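Local coordinates for interferon (Danio rerio, PDB 3PIV), which probably acts as a secreted antiviral cytokine of the type I interferon family, signalling by binding to a cell-surface cytokine receptor, at residues A[70-74]-A[75-79]. Numbering follows the deposited sequence.
Sequences EHMNS and VNWDQ
Met72 meets Val75, Trp77 and Gln79 in a local contact around a type I beta turn, Met72 to Val75, in the loop that links helix 48-66 to helix 79-101 of this helical-bundle interferon. The turn is closed by the backbone hydrogen bond from Val75 N to Met72 O, 3.1 Å long. Asn73 and Ser74, at the two corners of the turn, are exposed, whereas Met72 and Val75, at its ends, are buried. Val75 holds CG2 between its own N and carbonyl carbon (CG1 beside N, chi1 -68°), which brings this methyl to 3.7 Å from Met72 CB and sets it over the rim of one face of the Trp77 indole. The Met72 chain, extended beyond CG (chi2 172°), lies at about a right angle to the Trp77 side chain, and its terminal methyl CE reaches Trp77 CZ3 at 3.9 Å. Trp137 of helix 134-158 covers Met72 and Val75, and Glu138 of the same helix accepts a hydrogen bond from Trp77 NE1, so the loop is packed against the final helix of the bundle. Asp78 N-caps helix 79-101. At the first turn of that helix the bent Gln79 chain swings its amide back over Met72, where NE2 makes a weak, nearly straight (169°) hydrogen bond to Met72 SD at 3.6 Å.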
loop_
_atom_site.group_PDB
_atom_site.type_symbol
_atom_site.label_atom_id
_atom_site.label_comp_id
_atom_site.label_asym_id
_atom_site.label_seq_id
_atom_site.Cartn_x
_atom_site.Cartn_y
_atom_site.Cartn_z
ATOM N N GLU A 70 -11.205 3.873 -14.410
ATOM C CA GLU A 70 -12.579 3.639 -14.828
ATOM C C GLU A 70 -13.615 3.937 -13.737
ATOM O O GLU A 70 -14.804 4.057 -14.041
ATOM C CB GLU A 70 -12.739 2.207 -15.353
ATOM C CG GLU A 70 -12.852 1.110 -14.289
ATOM C CD GLU A 70 -11.503 0.538 -13.842
ATOM O OE1 GLU A 70 -10.522 1.301 -13.689
ATOM O OE2 GLU A 70 -11.424 -0.695 -13.635
ATOM N N HIS A 71 -13.169 4.080 -12.488
ATOM C CA HIS A 71 -14.064 4.372 -11.352
ATOM C C HIS A 71 -13.754 5.678 -10.644
ATOM O O HIS A 71 -14.115 5.849 -9.478
ATOM C CB HIS A 71 -14.009 3.257 -10.295
ATOM C CG HIS A 71 -14.467 1.929 -10.804
ATOM N ND1 HIS A 71 -13.662 0.812 -10.807
ATOM C CD2 HIS A 71 -15.648 1.544 -11.344
ATOM C CE1 HIS A 71 -14.328 -0.207 -11.318
ATOM N NE2 HIS A 71 -15.534 0.211 -11.653
ATOM N N MET A 72 -13.089 6.593 -11.335
ATOM C CA MET A 72 -12.622 7.815 -10.706
ATOM C C MET A 72 -13.195 9.102 -11.298
ATOM O O MET A 72 -12.621 10.169 -11.100
ATOM C CB MET A 72 -11.089 7.857 -10.717
ATOM C CG MET A 72 -10.447 6.843 -9.767
ATOM S SD MET A 72 -8.663 6.739 -9.939
ATOM C CE MET A 72 -8.246 5.837 -8.449
ATOM N N ASN A 73 -14.315 9.006 -12.018
ATOM C CA ASN A 73 -15.007 10.209 -12.509
ATOM C C ASN A 73 -15.272 11.202 -11.414
ATOM O O ASN A 73 -15.174 12.404 -11.631
ATOM C CB ASN A 73 -16.369 9.872 -13.090
ATOM C CG ASN A 73 -16.301 9.463 -14.521
ATOM O OD1 ASN A 73 -15.242 9.523 -15.163
ATOM N ND2 ASN A 73 -17.437 9.030 -15.046
ATOM N N SER A 74 -15.645 10.684 -10.246
ATOM C CA SER A 74 -16.072 11.520 -9.133
ATOM C C SER A 74 -14.918 12.275 -8.477
ATOM O O SER A 74 -15.150 13.184 -7.680
ATOM C CB SER A 74 -16.816 10.689 -8.087
ATOM O OG SER A 74 -17.881 9.962 -8.680
ATOM N N VAL A 75 -13.680 11.901 -8.795
ATOM C CA VAL A 75 -12.538 12.676 -8.311
ATOM C C VAL A 75 -11.827 13.403 -9.425
ATOM O O VAL A 75 -11.808 12.972 -10.574
ATOM C CB VAL A 75 -11.480 11.834 -7.544
ATOM C CG1 VAL A 75 -12.044 11.332 -6.226
ATOM C CG2 VAL A 75 -10.922 10.707 -8.429
ATOM N N ASN A 76 -11.218 14.513 -9.052
ATOM C CA ASN A 76 -10.533 15.370 -9.984
ATOM C C ASN A 76 -9.041 15.065 -9.981
ATOM O O ASN A 76 -8.248 15.845 -10.516
ATOM C CB ASN A 76 -10.749 16.798 -9.526
ATOM C CG ASN A 76 -10.597 16.930 -8.026
ATOM O OD1 ASN A 76 -9.495 17.174 -7.521
ATOM N ND2 ASN A 76 -11.692 16.704 -7.296
ATOM N N TRP A 77 -8.657 13.946 -9.369
ATOM C CA TRP A 77 -7.241 13.599 -9.260
ATOM C C TRP A 77 -6.586 13.607 -10.632
ATOM O O TRP A 77 -7.225 13.307 -11.633
ATOM C CB TRP A 77 -7.041 12.222 -8.635
ATOM C CG TRP A 77 -7.550 12.112 -7.253
ATOM C CD1 TRP A 77 -7.949 13.135 -6.439
ATOM C CD2 TRP A 77 -7.717 10.907 -6.501
ATOM N NE1 TRP A 77 -8.366 12.637 -5.233
ATOM C CE2 TRP A 77 -8.226 11.270 -5.242
ATOM C CE3 TRP A 77 -7.482 9.556 -6.771
ATOM C CZ2 TRP A 77 -8.512 10.330 -4.255
ATOM C CZ3 TRP A 77 -7.761 8.620 -5.787
ATOM C CH2 TRP A 77 -8.278 9.012 -4.543
ATOM N N ASP A 78 -5.307 13.947 -10.675
ATOM C CA ASP A 78 -4.600 13.937 -11.945
ATOM C C ASP A 78 -4.250 12.494 -12.280
ATOM O O ASP A 78 -3.516 11.857 -11.519
ATOM C CB ASP A 78 -3.340 14.792 -11.850
ATOM C CG ASP A 78 -2.655 14.947 -13.182
ATOM O OD1 ASP A 78 -3.232 15.611 -14.058
ATOM O OD2 ASP A 78 -1.556 14.391 -13.365
ATOM N N GLN A 79 -4.778 11.976 -13.397
ATOM C CA GLN A 79 -4.604 10.560 -13.703
ATOM C C GLN A 79 -3.169 10.218 -14.049
ATOM O O GLN A 79 -2.734 9.104 -13.835
ATOM C CB GLN A 79 -5.525 10.081 -14.826
ATOM C CG GLN A 79 -6.978 9.959 -14.420
ATOM C CD GLN A 79 -7.220 8.964 -13.288
ATOM O OE1 GLN A 79 -6.514 7.952 -13.144
ATOM N NE2 GLN A 79 -8.239 9.246 -12.483
#